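Local coordinates for protein ARF-like GTPase (Chlamydomonas reinhardtii, PDB 4M9Q) that belongs to the ADP-ribosylation factor family of small GTPases, with the P-loop NTPase fold, and binds phosphoaminophosphonic acid-guanylate ester and a magnesium ion, at residues 143-148 with 155-160. Sequence-based numbering, arbitrary orientation.
Sequences PCTAKM and DHRLRD. With GNP (phosphoaminophosphonic acid-guanylate ester), chain D.
D155 turns its CG anti to the backbone N (chi1 -179°), which carries the carboxylate to the backbone of T145. R157 bends at chi2 and chi3, and its guanidinium comes back over C144 to the same carboxylate. R157 is modelled in two conformers, and the side-chain contacts given here belong to one of them. OD1 of D155 accepts from T145 N at 3.0 Å, through the anti lone pair. It also takes R157 NH1 at 2.9 Å in a nearly straight salt bridge that meets the carboxylate from above its plane. OD2 of D155 accepts from R157 N at 2.8 Å, a capping bond at the turn that leads into the helix. Both carboxylate oxygens are thus used, which fixes the rotation of the group. The R157 guanidinium lies with one face over the P143-C144 peptide. At its edge NH1 makes a weak bond to T145 OG1. L158 CD2 packs on C144 CB at 3.5 Å, and L158 also touches helix 17-24. A water links the two segments: it donates to T145 O and accepts from D155 N at 3.0 Å. The loop held in this way reaches the base of GNP, where K147 N donates to O6 at 3.2 Å. A146 N bonds to N113. The contact joins the base-binding loop after strand 139-143 to the C-terminal helix. This loop probably corresponds to the SAK motif of small GTPases, here TAK at T145 to K147.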
ATOM      1  N   PRO A 143      12.162   0.086   5.872  1.00 31.76           N
ATOM      2  CA  PRO A 143      12.880  -0.835   5.052  1.00 31.12           C
ATOM      3  C   PRO A 143      12.479  -2.266   5.353  1.00 31.82           C
ATOM      4  O   PRO A 143      12.234  -2.592   6.505  1.00 34.01           O
ATOM      5  CB  PRO A 143      14.346  -0.599   5.442  1.00 35.34           C
ATOM      6  CG  PRO A 143      14.351   0.348   6.569  1.00 35.30           C
ATOM      7  CD  PRO A 143      12.980   0.816   6.834  1.00 32.00           C
ATOM      8  N   CYS A 144      12.478  -3.147   4.345  1.00 30.73           N
ATOM      9  CA  CYS A 144      12.062  -4.514   4.568  1.00 30.30           C
ATOM     10  C   CYS A 144      12.554  -5.422   3.473  1.00 31.59           C
ATOM     11  O   CYS A 144      13.146  -4.991   2.469  1.00 32.40           O
ATOM     12  CB  CYS A 144      10.541  -4.603   4.623  1.00 30.04           C
ATOM     13  SG  CYS A 144       9.815  -4.209   3.029  1.00 30.12           S
ATOM     14  N   THR A 145      12.294  -6.710   3.685  1.00 32.06           N
ATOM     15  CA  THR A 145      12.637  -7.774   2.742  1.00 31.81           C
ATOM     16  C   THR A 145      11.470  -8.732   2.689  1.00 31.04           C
ATOM     17  O   THR A 145      11.298  -9.595   3.529  1.00 32.26           O
ATOM     18  CB  THR A 145      13.919  -8.476   3.236  1.00 34.07           C
ATOM     19  OG1 THR A 145      14.910  -7.472   3.353  1.00 35.45           O
ATOM     20  CG2 THR A 145      14.394  -9.563   2.288  1.00 33.85           C
ATOM     21  N   ALA A 146      10.614  -8.499   1.729  1.00 32.09           N
ATOM     22  CA  ALA A 146       9.389  -9.253   1.557  1.00 32.04           C
ATOM     23  C   ALA A 146       9.762 -10.689   1.200  1.00 35.70           C
ATOM     24  O   ALA A 146       8.984 -11.585   1.447  1.00 37.43           O
ATOM     25  CB  ALA A 146       8.557  -8.626   0.435  1.00 29.26           C
ATOM     26  N   LYS A 147      10.911 -10.905   0.581  1.00 38.83           N
ATOM     27  CA  LYS A 147      11.352 -12.250   0.218  1.00 46.08           C
ATOM     28  C   LYS A 147      12.578 -12.651   1.020  1.00 49.73           C
ATOM     29  O   LYS A 147      13.701 -12.576   0.518  1.00 54.35           O
ATOM     30  CB  LYS A 147      11.671 -12.332  -1.289  1.00 46.94           C
ATOM     31  CG  LYS A 147      11.764 -13.755  -1.838  1.00 52.82           C
ATOM     32  CD  LYS A 147      12.285 -13.797  -3.268  1.00 58.42           C
ATOM     33  CE  LYS A 147      12.565 -15.226  -3.754  1.00 68.26           C
ATOM     34  NZ  LYS A 147      13.962 -15.438  -4.261  1.00 69.21           N
ATOM     35  N   MET A 148      12.374 -13.101   2.247  1.00 56.24           N
ATOM     36  CA  MET A 148      13.495 -13.624   3.074  1.00 63.89           C
ATOM     37  C   MET A 148      13.978 -14.976   2.493  1.00 68.71           C
ATOM     38  O   MET A 148      13.252 -15.636   1.731  1.00 69.50           O
ATOM     39  CB  MET A 148      13.101 -13.745   4.561  1.00 64.27           C
ATOM     40  CG  MET A 148      12.884 -12.412   5.281  1.00 64.69           C
ATOM     41  SD  MET A 148      14.397 -11.517   5.724  1.00 71.12           S
ATOM     42  CE  MET A 148      14.716 -12.100   7.400  1.00 70.30           C
ATOM     43  N   ASP A 155      10.160 -11.150   7.630  1.00 48.71           N
ATOM     44  CA  ASP A 155      10.757  -9.980   8.217  1.00 47.77           C
ATOM     45  C   ASP A 155       9.748  -9.291   9.108  1.00 45.42           C
ATOM     46  O   ASP A 155       8.694  -8.839   8.645  1.00 46.08           O
ATOM     47  CB  ASP A 155      11.174  -9.071   7.078  1.00 47.61           C
ATOM     48  CG  ASP A 155      11.838  -7.819   7.526  1.00 45.39           C
ATOM     49  OD1 ASP A 155      12.238  -7.071   6.613  1.00 48.68           O
ATOM     50  OD2 ASP A 155      11.925  -7.548   8.728  1.00 42.93           O
ATOM     51  N   HIS A 156      10.087  -9.172  10.373  1.00 45.38           N
ATOM     52  CA  HIS A 156       9.259  -8.475  11.348  1.00 44.85           C
ATOM     53  C   HIS A 156       8.951  -7.044  10.982  1.00 41.79           C
ATOM     54  O   HIS A 156       7.966  -6.495  11.448  1.00 39.18           O
ATOM     55  CB  HIS A 156       9.900  -8.538  12.741  1.00 49.43           C
ATOM     56  CG  HIS A 156      11.130  -7.669  12.902  1.00 54.51           C
ATOM     57  ND1 HIS A 156      11.060  -6.362  13.244  1.00 56.12           N
ATOM     58  CD2 HIS A 156      12.496  -7.959  12.738  1.00 58.87           C
ATOM     59  CE1 HIS A 156      12.317  -5.840  13.301  1.00 57.45           C
ATOM     60  NE2 HIS A 156      13.187  -6.816  12.993  1.00 59.15           N
ATOM     61  N   ARG A 157       9.805  -6.426  10.155  0.50 41.18           N
ATOM     62  CA  ARG A 157       9.572  -5.051   9.678  0.50 38.49           C
ATOM     63  C   ARG A 157       8.206  -4.917   8.977  0.50 36.18           C
ATOM     64  O   ARG A 157       7.590  -3.853   9.012  0.50 37.64           O
ATOM     65  CB  ARG A 157      10.697  -4.580   8.743  0.50 37.61           C
ATOM     66  CG  ARG A 157      12.122  -4.440   9.320  0.50 40.05           C
ATOM     67  CD  ARG A 157      13.118  -5.083   8.338  0.50 40.75           C
ATOM     68  NE  ARG A 157      14.321  -4.358   7.934  0.50 41.26           N
ATOM     69  CZ  ARG A 157      15.132  -4.748   6.938  0.50 41.52           C
ATOM     70  NH1 ARG A 157      14.866  -5.863   6.219  0.50 39.58           N
ATOM     71  NH2 ARG A 157      16.208  -4.014   6.648  0.50 40.85           N
ATOM     72  N   LEU A 158       7.718  -5.977   8.342  1.00 34.61           N
ATOM     73  CA  LEU A 158       6.431  -5.887   7.629  1.00 34.82           C
ATOM     74  C   LEU A 158       5.243  -5.627   8.583  1.00 35.46           C
ATOM     75  O   LEU A 158       4.462  -4.695   8.341  1.00 33.31           O
ATOM     76  CB  LEU A 158       6.127  -7.125   6.796  1.00 33.10           C
ATOM     77  CG  LEU A 158       7.187  -7.510   5.773  1.00 32.83           C
ATOM     78  CD1 LEU A 158       6.767  -8.802   5.066  1.00 30.99           C
ATOM     79  CD2 LEU A 158       7.500  -6.384   4.801  1.00 30.99           C
ATOM     80  N   ARG A 159       5.119  -6.430   9.644  1.00 37.13           N
ATOM     81  CA  ARG A 159       4.108  -6.155  10.693  1.00 40.06           C
ATOM     82  C   ARG A 159       4.357  -4.829  11.394  1.00 39.75           C
ATOM     83  O   ARG A 159       3.410  -4.112  11.708  1.00 41.10           O
ATOM     84  CB  ARG A 159       4.024  -7.291  11.743  1.00 44.64           C
ATOM     85  CG  ARG A 159       3.273  -8.552  11.286  1.00 45.51           C
ATOM     86  CD  ARG A 159       1.769  -8.310  11.360  1.00 49.28           C
ATOM     87  NE  ARG A 159       0.986  -9.313  10.632  1.00 51.89           N
ATOM     88  CZ  ARG A 159      -0.335  -9.484  10.740  1.00 50.94           C
ATOM     89  NH1 ARG A 159      -1.066  -8.727  11.547  1.00 47.88           N
ATOM     90  NH2 ARG A 159      -0.933 -10.441  10.034  1.00 54.82           N
ATOM     91  N   ASP A 160       5.617  -4.489  11.652  1.00 41.09           N
ATOM     92  CA  ASP A 160       5.919  -3.185  12.246  1.00 41.65           C
ATOM     93  C   ASP A 160       5.286  -2.078  11.418  1.00 38.79           C
ATOM     94  O   ASP A 160       4.594  -1.201  11.933  1.00 42.30           O
ATOM     95  CB  ASP A 160       7.393  -2.951  12.358  1.00 44.78           C
ATOM     96  CG  ASP A 160       8.069  -3.869  13.387  1.00 56.39           C
ATOM     97  OD1 ASP A 160       7.355  -4.550  14.191  1.00 61.08           O
ATOM     98  OD2 ASP A 160       9.338  -3.918  13.371  1.00 64.09           O
TER
HETATM   99  PG  GNP D 301       3.113  -6.413 -10.101  1.00 34.29           P
HETATM  100  O1G GNP D 301       2.124  -7.607  -9.631  1.00 36.53           O
HETATM  101  O2G GNP D 301       2.683  -5.038  -9.484  1.00 36.00           O
HETATM  102  O3G GNP D 301       3.189  -6.474 -11.638  1.00 40.23           O
HETATM  103  N3B GNP D 301       4.616  -6.715  -9.368  1.00 32.68           N
HETATM  104  PB  GNP D 301       4.641  -6.964  -7.697  1.00 29.89           P
HETATM  105  O1B GNP D 301       3.331  -7.740  -7.161  1.00 29.23           O
HETATM  106  O2B GNP D 301       4.826  -5.608  -7.073  1.00 29.08           O
HETATM  107  O3A GNP D 301       5.978  -7.808  -7.540  1.00 32.94           O
HETATM  108  PA  GNP D 301       6.148  -9.277  -6.956  1.00 34.67           P
HETATM  109  O1A GNP D 301       5.538 -10.092  -8.030  1.00 37.88           O
HETATM  110  O2A GNP D 301       5.640  -9.268  -5.557  1.00 31.68           O
HETATM  111  O5' GNP D 301       7.744  -9.344  -6.964  1.00 34.61           O
HETATM  112  C5' GNP D 301       8.463  -8.977  -8.166  1.00 36.04           C
HETATM  113  C4' GNP D 301       9.818  -9.731  -8.237  1.00 36.68           C
HETATM  114  O4' GNP D 301      10.589  -9.285  -7.111  1.00 35.44           O
HETATM  115  C3' GNP D 301       9.711 -11.230  -8.002  1.00 37.61           C
HETATM  116  O3' GNP D 301      10.834 -11.949  -8.509  1.00 42.29           O
HETATM  117  C2' GNP D 301       9.856 -11.373  -6.526  1.00 36.14           C
HETATM  118  O2' GNP D 301      10.328 -12.615  -6.095  1.00 36.51           O
HETATM  119  C1' GNP D 301      10.927 -10.363  -6.258  1.00 35.78           C
HETATM  120  N9  GNP D 301      11.030  -9.885  -4.877  1.00 35.21           N
HETATM  121  C8  GNP D 301      10.008  -9.452  -4.140  1.00 34.66           C
HETATM  122  N7  GNP D 301      10.437  -9.019  -2.947  1.00 33.64           N
HETATM  123  C5  GNP D 301      11.761  -9.197  -2.907  1.00 34.83           C
HETATM  124  C6  GNP D 301      12.795  -8.954  -1.886  1.00 35.37           C
HETATM  125  O6  GNP D 301      12.516  -8.488  -0.766  1.00 34.49           O
HETATM  126  N1  GNP D 301      14.038  -9.235  -2.214  1.00 39.16           N
HETATM  127  C2  GNP D 301      14.388  -9.745  -3.436  1.00 39.52           C
HETATM  128  N2  GNP D 301      15.683 -10.005  -3.635  1.00 40.67           N
HETATM  129  N3  GNP D 301      13.498 -10.001  -4.430  1.00 39.10           N
HETATM  130  C4  GNP D 301      12.164  -9.769  -4.188  1.00 36.66           C
HETATM  131  O   HOH W   1       9.644 -11.270   4.720  1.00 40.87           O